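PDB 5EWQ: amidase from Bacillus anthracis, which probably hydrolyses amide bonds, as expected of a member of the amidase signature family of serine hydrolases. Local coordinates for residues Glu224-Ile229 and Glu258-Ala263; Gly240-Leu245 and Tyr464-Val469. All blocks are in the same frame, centred on the assembly; numbering follows the deposited sequence.

Contact 1 (Glu224-Ile229 and Glu258-Ala263); sequences ETTGSI and ETLDTA
Glu224 and Thr262 pair where strands 219-223 and 263-267 of the amidase signature fold meet the loops. Glu224 N gives Thr262 O a hydrogen bond of 2.9 Å, and the return bond, Thr262 N to Glu224 O, is bent to 121° and weak. Beyond this pair, Leu260 lies across Thr225 at about a right angle. Leu260 CB sits 3.4 Å from Thr225 O and also touches Thr225 CG2. Leu260 CG is farther out, 4.2 Å from Thr225 O. Leu260 CD1 then spans two neighbours, Thr225 CG2 at 3.8 Å and Thr226 OG1 at 3.7 Å. The carboxylate of Glu224 turns back into its own loop, where Gly227 N reaches Glu224 OE2 from above the carboxylate plane at 2.8 Å. This bond links Glu224 to the turn just before Ser228, which probably corresponds to the nucleophilic serine of family relatives and hydrogen-bonds Ser204. The second loop is fastened by Asp261, whose OD2 accepts a hydrogen bond from Leu256 N and OD1 one from Ala257 N. With chi1 at -67°, Thr225 OG1 stands beside its own backbone N and reaches Asp261 OD1 at 2.8 Å, nearly in line with that oxygen's C-O bond.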
ATOM      1  N   GLU A 224      -5.710   2.989  -0.405  1.00 41.20           N
ATOM      2  CA  GLU A 224      -5.811   4.135   0.490  1.00 35.16           C
ATOM      3  C   GLU A 224      -7.115   4.907   0.331  1.00 36.99           C
ATOM      4  O   GLU A 224      -7.487   5.307  -0.771  1.00 47.99           O
ATOM      5  CB  GLU A 224      -4.636   5.090   0.278  1.00 32.79           C
ATOM      6  CG  GLU A 224      -4.793   6.408   1.022  1.00 38.92           C
ATOM      7  CD  GLU A 224      -3.582   7.311   0.901  1.00 54.75           C
ATOM      8  OE1 GLU A 224      -2.492   6.810   0.556  1.00 63.97           O
ATOM      9  OE2 GLU A 224      -3.724   8.526   1.153  1.00 67.52           O
ATOM     10  N   THR A 225      -7.803   5.108   1.450  1.00 35.19           N
ATOM     11  CA  THR A 225      -8.930   6.026   1.503  1.00 43.12           C
ATOM     12  C   THR A 225      -8.429   7.376   2.000  1.00 44.33           C
ATOM     13  O   THR A 225      -8.665   8.410   1.375  1.00 45.49           O
ATOM     14  CB  THR A 225     -10.049   5.510   2.421  1.00 46.01           C
ATOM     15  OG1 THR A 225     -10.636   4.336   1.844  1.00 47.35           O
ATOM     16  CG2 THR A 225     -11.123   6.568   2.597  1.00 60.89           C
ATOM     17  N   THR A 226      -7.724   7.353   3.128  1.00 50.78           N
ATOM     18  CA  THR A 226      -7.089   8.548   3.669  1.00 41.94           C
ATOM     19  C   THR A 226      -5.836   8.180   4.461  1.00 48.40           C
ATOM     20  O   THR A 226      -5.896   7.944   5.669  1.00 55.29           O
ATOM     21  CB  THR A 226      -8.048   9.346   4.573  1.00 42.25           C
ATOM     22  OG1 THR A 226      -9.263   9.619   3.864  1.00 54.78           O
ATOM     23  CG2 THR A 226      -7.410  10.663   4.993  1.00 48.85           C
ATOM     24  N   GLY A 227      -4.702   8.122   3.768  1.00 37.69           N
ATOM     25  CA  GLY A 227      -3.425   7.847   4.401  1.00 31.34           C
ATOM     26  C   GLY A 227      -3.096   6.376   4.570  1.00 45.08           C
ATOM     27  O   GLY A 227      -2.044   6.034   5.102  1.00 49.51           O
ATOM     28  N   SER A 228      -3.982   5.500   4.104  1.00 37.23           N
ATOM     29  CA  SER A 228      -3.814   4.065   4.318  1.00 27.20           C
ATOM     30  C   SER A 228      -2.629   3.466   3.556  1.00 28.74           C
ATOM     31  O   SER A 228      -2.322   2.288   3.722  1.00 26.40           O
ATOM     32  CB  SER A 228      -5.097   3.318   3.945  1.00 34.91           C
ATOM     33  OG  SER A 228      -6.097   3.491   4.937  1.00 42.02           O
ATOM     34  N   ILE A 229      -1.962   4.269   2.733  1.00 35.38           N
ATOM     35  CA  ILE A 229      -0.779   3.799   2.019  1.00 29.70           C
ATOM     36  C   ILE A 229       0.483   4.515   2.495  1.00 30.35           C
ATOM     37  O   ILE A 229       1.478   3.872   2.833  1.00 29.91           O
ATOM     38  CB  ILE A 229      -0.921   3.985   0.492  1.00 42.82           C
ATOM     39  CG1 ILE A 229      -1.852   2.920  -0.087  1.00 45.78           C
ATOM     40  CG2 ILE A 229       0.434   3.895  -0.190  1.00 32.64           C
ATOM     41  CD1 ILE A 229      -2.055   3.035  -1.582  1.00 33.88           C
ATOM     42  N   GLU A 258     -15.839   4.772  -2.232  1.00 57.35           N
ATOM     43  CA  GLU A 258     -15.416   4.916  -3.625  1.00 58.66           C
ATOM     44  C   GLU A 258     -15.096   6.360  -4.008  1.00 52.67           C
ATOM     45  O   GLU A 258     -14.480   6.613  -5.043  1.00 60.90           O
ATOM     46  CB  GLU A 258     -16.490   4.352  -4.557  1.00 69.00           C
ATOM     47  CG  GLU A 258     -16.727   2.861  -4.382  1.00 78.97           C
ATOM     48  CD  GLU A 258     -17.817   2.329  -5.291  1.00 89.47           C
ATOM     49  OE1 GLU A 258     -18.101   1.114  -5.230  1.00 82.27           O
ATOM     50  OE2 GLU A 258     -18.392   3.124  -6.065  1.00100.80           O
ATOM     51  N   THR A 259     -15.518   7.300  -3.169  1.00 51.86           N
ATOM     52  CA  THR A 259     -15.157   8.700  -3.341  1.00 58.10           C
ATOM     53  C   THR A 259     -13.650   8.884  -3.179  1.00 61.47           C
ATOM     54  O   THR A 259     -13.025   9.655  -3.909  1.00 61.68           O
ATOM     55  CB  THR A 259     -15.894   9.601  -2.328  1.00 54.35           C
ATOM     56  OG1 THR A 259     -17.309   9.466  -2.502  1.00 67.20           O
ATOM     57  CG2 THR A 259     -15.502  11.059  -2.517  1.00 49.06           C
ATOM     58  N   LEU A 260     -13.069   8.156  -2.229  1.00 60.85           N
ATOM     59  CA  LEU A 260     -11.664   8.328  -1.881  1.00 55.00           C
ATOM     60  C   LEU A 260     -10.805   7.105  -2.198  1.00 45.70           C
ATOM     61  O   LEU A 260      -9.580   7.205  -2.262  1.00 48.57           O
ATOM     62  CB  LEU A 260     -11.534   8.670  -0.395  1.00 55.96           C
ATOM     63  CG  LEU A 260     -12.368   9.853   0.100  1.00 51.15           C
ATOM     64  CD1 LEU A 260     -12.214  10.029   1.602  1.00 39.36           C
ATOM     65  CD2 LEU A 260     -11.981  11.125  -0.635  1.00 47.72           C
ATOM     66  N   ASP A 261     -11.450   5.956  -2.391  1.00 51.84           N
ATOM     67  CA  ASP A 261     -10.739   4.698  -2.618  1.00 44.81           C
ATOM     68  C   ASP A 261      -9.781   4.761  -3.805  1.00 44.38           C
ATOM     69  O   ASP A 261     -10.109   5.308  -4.858  1.00 47.95           O
ATOM     70  CB  ASP A 261     -11.732   3.551  -2.831  1.00 41.19           C
ATOM     71  CG  ASP A 261     -12.432   3.138  -1.552  1.00 45.09           C
ATOM     72  OD1 ASP A 261     -11.905   3.433  -0.459  1.00 57.79           O
ATOM     73  OD2 ASP A 261     -13.510   2.513  -1.639  1.00 42.87           O
ATOM     74  N   THR A 262      -8.592   4.196  -3.617  1.00 36.79           N
ATOM     75  CA  THR A 262      -7.594   4.119  -4.676  1.00 46.40           C
ATOM     76  C   THR A 262      -6.553   3.049  -4.353  1.00 38.25           C
ATOM     77  O   THR A 262      -6.362   2.687  -3.192  1.00 37.65           O
ATOM     78  CB  THR A 262      -6.888   5.472  -4.893  1.00 48.82           C
ATOM     79  OG1 THR A 262      -6.021   5.383  -6.028  1.00 63.78           O
ATOM     80  CG2 THR A 262      -6.077   5.859  -3.666  1.00 43.18           C
ATOM     81  N   ALA A 263      -5.888   2.539  -5.385  1.00 46.23           N
ATOM     82  CA  ALA A 263      -4.872   1.508  -5.205  1.00 36.40           C
ATOM     83  C   ALA A 263      -3.516   1.992  -5.707  1.00 52.73           C
ATOM     84  O   ALA A 263      -3.390   2.430  -6.849  1.00 60.38           O
ATOM     85  CB  ALA A 263      -5.280   0.231  -5.921  1.00 36.63           C
TER

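Contact 2 (Gly240-Leu245 and Tyr464-Val469); sequences GLRPSL and YPELAV
Gly240 and Ala468, then Arg242 and Glu466, form hydrogen-bonded antiparallel pairs between strands 239-242 and 466-473, neighbours in the large mixed sheet of the amidase signature fold. The segment axes run 4.6 Å apart at 171°. Of the four backbone bonds, Ala468 N to Gly240 O is nearly straight (176°, 2.7 Å), while Gly240 N to Ala468 O is longer at 3.2 Å. CA-H...O contacts fill in between: Leu241 CA faces Glu466 O and Leu467 CA faces Gly240 O. Just before strand 466-473 begins, Pro465 CA makes a similar contact with Arg242 O.

Apolar packing falls on the face of Leu241 and Leu467, a non-hydrogen-bonded pair, where Leu241 CB meets Leu467 CD1 at 3.8 Å. Helix 491-503 covers Leu241 through Phe495 and Pro465 through Leu494. Beside them, Ser244 OG rests 3.6 Å from Pro465 CD.

Arg242 and Glu466 lie on the other face, which Ala468 shares. Arg242, its CG anti to the backbone N (chi1 171°) and its chain extended to NE, runs alongside Glu466, pointing the same way. Their charged ends stay beyond salt-bridge range. Instead, Leu260 O accepts a hydrogen bond from Arg242 NH2. What touches the glutamate is the aliphatic part of the arginine: Arg242 CD lies 3.4 Å from Glu466 OE1.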
ATOM      1  N   GLY A 240       5.747   4.423  -0.693  1.00 40.27           N
ATOM      2  CA  GLY A 240       4.340   4.219  -0.983  1.00 37.16           C
ATOM      3  C   GLY A 240       3.749   5.364  -1.784  1.00 37.69           C
ATOM      4  O   GLY A 240       3.982   6.532  -1.476  1.00 53.38           O
ATOM      5  N   LEU A 241       2.981   5.029  -2.816  1.00 38.29           N
ATOM      6  CA  LEU A 241       2.382   6.043  -3.679  1.00 40.17           C
ATOM      7  C   LEU A 241       0.862   5.952  -3.725  1.00 54.69           C
ATOM      8  O   LEU A 241       0.303   4.881  -3.952  1.00 50.55           O
ATOM      9  CB  LEU A 241       2.932   5.929  -5.103  1.00 42.91           C
ATOM     10  CG  LEU A 241       2.224   6.806  -6.143  1.00 49.46           C
ATOM     11  CD1 LEU A 241       2.795   8.217  -6.159  1.00 47.13           C
ATOM     12  CD2 LEU A 241       2.278   6.183  -7.529  1.00 51.35           C
ATOM     13  N   ARG A 242       0.199   7.082  -3.502  1.00 61.83           N
ATOM     14  CA  ARG A 242      -1.229   7.194  -3.776  1.00 64.97           C
ATOM     15  C   ARG A 242      -1.419   7.893  -5.113  1.00 64.43           C
ATOM     16  O   ARG A 242      -1.061   9.059  -5.257  1.00 78.05           O
ATOM     17  CB  ARG A 242      -1.954   7.963  -2.671  1.00 49.66           C
ATOM     18  CG  ARG A 242      -3.401   8.295  -3.018  1.00 40.11           C
ATOM     19  CD  ARG A 242      -4.008   9.296  -2.048  1.00 51.06           C
ATOM     20  NE  ARG A 242      -5.332   9.734  -2.478  1.00 46.81           N
ATOM     21  CZ  ARG A 242      -6.471   9.179  -2.075  1.00 40.18           C
ATOM     22  NH1 ARG A 242      -6.451   8.164  -1.223  1.00 52.72           N
ATOM     23  NH2 ARG A 242      -7.630   9.639  -2.520  1.00 41.71           N
ATOM     24  N   PRO A 243      -1.975   7.180  -6.101  1.00 55.51           N
ATOM     25  CA  PRO A 243      -2.167   7.767  -7.431  1.00 58.45           C
ATOM     26  C   PRO A 243      -3.314   8.771  -7.457  1.00 53.48           C
ATOM     27  O   PRO A 243      -4.066   8.873  -6.487  1.00 54.09           O
ATOM     28  CB  PRO A 243      -2.484   6.552  -8.302  1.00 54.59           C
ATOM     29  CG  PRO A 243      -3.131   5.595  -7.365  1.00 50.43           C
ATOM     30  CD  PRO A 243      -2.449   5.787  -6.036  1.00 48.04           C
ATOM     31  N   SER A 244      -3.438   9.507  -8.556  1.00 56.06           N
ATOM     32  CA  SER A 244      -4.541  10.444  -8.722  1.00 60.30           C
ATOM     33  C   SER A 244      -5.854   9.682  -8.848  1.00 68.98           C
ATOM     34  O   SER A 244      -5.899   8.611  -9.452  1.00 70.77           O
ATOM     35  CB  SER A 244      -4.321  11.331  -9.949  1.00 68.67           C
ATOM     36  OG  SER A 244      -3.082  12.010  -9.873  1.00 71.89           O
ATOM     37  N   LEU A 245      -6.917  10.233  -8.270  1.00 87.71           N
ATOM     38  CA  LEU A 245      -8.232   9.605  -8.341  1.00 94.18           C
ATOM     39  C   LEU A 245      -8.715   9.527  -9.785  1.00 90.70           C
ATOM     40  O   LEU A 245      -9.282  10.481 -10.316  1.00 85.10           O
ATOM     41  CB  LEU A 245      -9.242  10.364  -7.481  1.00 90.17           C
ATOM     42  CG  LEU A 245      -9.069  10.216  -5.969  1.00 71.16           C
ATOM     43  CD1 LEU A 245     -10.141  10.992  -5.221  1.00 61.69           C
ATOM     44  CD2 LEU A 245      -9.088   8.748  -5.569  1.00 55.96           C
ATOM     45  N   TYR A 464      -5.272  14.519  -5.345  1.00 71.82           N
ATOM     46  CA  TYR A 464      -3.874  14.765  -5.679  1.00 71.92           C
ATOM     47  C   TYR A 464      -2.994  13.598  -5.240  1.00 65.01           C
ATOM     48  O   TYR A 464      -3.251  12.977  -4.209  1.00 72.70           O
ATOM     49  CB  TYR A 464      -3.393  16.069  -5.037  1.00 76.88           C
ATOM     50  CG  TYR A 464      -3.824  17.309  -5.788  1.00 86.22           C
ATOM     51  CD1 TYR A 464      -5.166  17.642  -5.906  1.00 84.39           C
ATOM     52  CD2 TYR A 464      -2.888  18.150  -6.373  1.00 93.63           C
ATOM     53  CE1 TYR A 464      -5.564  18.774  -6.592  1.00 89.67           C
ATOM     54  CE2 TYR A 464      -3.274  19.284  -7.059  1.00 95.95           C
ATOM     55  CZ  TYR A 464      -4.614  19.591  -7.165  1.00 92.84           C
ATOM     56  OH  TYR A 464      -5.003  20.719  -7.848  1.00 93.99           O
ATOM     57  N   PRO A 465      -1.952  13.294  -6.030  1.00 67.27           N
ATOM     58  CA  PRO A 465      -1.068  12.158  -5.750  1.00 51.49           C
ATOM     59  C   PRO A 465      -0.172  12.370  -4.530  1.00 53.40           C
ATOM     60  O   PRO A 465       0.191  13.502  -4.213  1.00 60.25           O
ATOM     61  CB  PRO A 465      -0.228  12.050  -7.025  1.00 53.00           C
ATOM     62  CG  PRO A 465      -0.215  13.428  -7.577  1.00 58.01           C
ATOM     63  CD  PRO A 465      -1.572  13.993  -7.270  1.00 62.82           C
ATOM     64  N   GLU A 466       0.175  11.275  -3.860  1.00 58.67           N
ATOM     65  CA  GLU A 466       1.032  11.319  -2.681  1.00 47.93           C
ATOM     66  C   GLU A 466       2.151  10.294  -2.798  1.00 49.12           C
ATOM     67  O   GLU A 466       1.917   9.160  -3.211  1.00 52.67           O
ATOM     68  CB  GLU A 466       0.219  11.054  -1.413  1.00 46.02           C
ATOM     69  CG  GLU A 466      -0.965  11.981  -1.215  1.00 51.74           C
ATOM     70  CD  GLU A 466      -1.945  11.441  -0.194  1.00 58.52           C
ATOM     71  OE1 GLU A 466      -1.749  10.297   0.268  1.00 42.05           O
ATOM     72  OE2 GLU A 466      -2.911  12.156   0.144  1.00 70.49           O
ATOM     73  N   LEU A 467       3.367  10.687  -2.430  1.00 48.07           N
ATOM     74  CA  LEU A 467       4.508   9.781  -2.502  1.00 53.58           C
ATOM     75  C   LEU A 467       5.307   9.767  -1.202  1.00 56.65           C
ATOM     76  O   LEU A 467       5.882  10.780  -0.804  1.00 62.76           O
ATOM     77  CB  LEU A 467       5.421  10.162  -3.670  1.00 53.98           C
ATOM     78  CG  LEU A 467       6.621   9.242  -3.901  1.00 47.57           C
ATOM     79  CD1 LEU A 467       6.159   7.825  -4.203  1.00 44.22           C
ATOM     80  CD2 LEU A 467       7.502   9.772  -5.019  1.00 48.76           C
ATOM     81  N   ALA A 468       5.345   8.609  -0.550  1.00 42.40           N
ATOM     82  CA  ALA A 468       6.068   8.456   0.708  1.00 40.26           C
ATOM     83  C   ALA A 468       7.486   7.942   0.479  1.00 48.47           C
ATOM     84  O   ALA A 468       7.690   6.946  -0.213  1.00 47.28           O
ATOM     85  CB  ALA A 468       5.313   7.522   1.637  1.00 48.98           C
ATOM     86  N   VAL A 469       8.463   8.629   1.062  1.00 54.66           N
ATOM     87  CA  VAL A 469       9.868   8.250   0.938  1.00 51.03           C
ATOM     88  C   VAL A 469      10.527   8.234   2.317  1.00 55.37           C
ATOM     89  O   VAL A 469      10.384   9.190   3.079  1.00 62.58           O
ATOM     90  CB  VAL A 469      10.637   9.216   0.004  1.00 50.15           C
ATOM     91  CG1 VAL A 469      12.107   8.833  -0.080  1.00 52.00           C
ATOM     92  CG2 VAL A 469      10.012   9.236  -1.383  1.00 45.39           C
TER

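From the N terminus, the chain passes Glu224-Ile229, then Gly240-Leu245, then Glu258-Ala263, and only much later Tyr464-Val469. Contact 1 closes a short loop of 28 residues holding helix 230-235 and strand 239-242; contact 2 closes one of 218 residues with several helices. Because Gly240-Leu245 lies within the first loop and its partner beyond it, the two closures cross. Strand 263-267 stands between strands 219-223 and 239-242, so the contacts join consecutive parts of one sheet, contact 2 bringing in strand 466-473 from the C-terminal part of the chain. Their centres are 10 Å apart, and they touch directly: Thr262 OG1 packs against Pro243 CG.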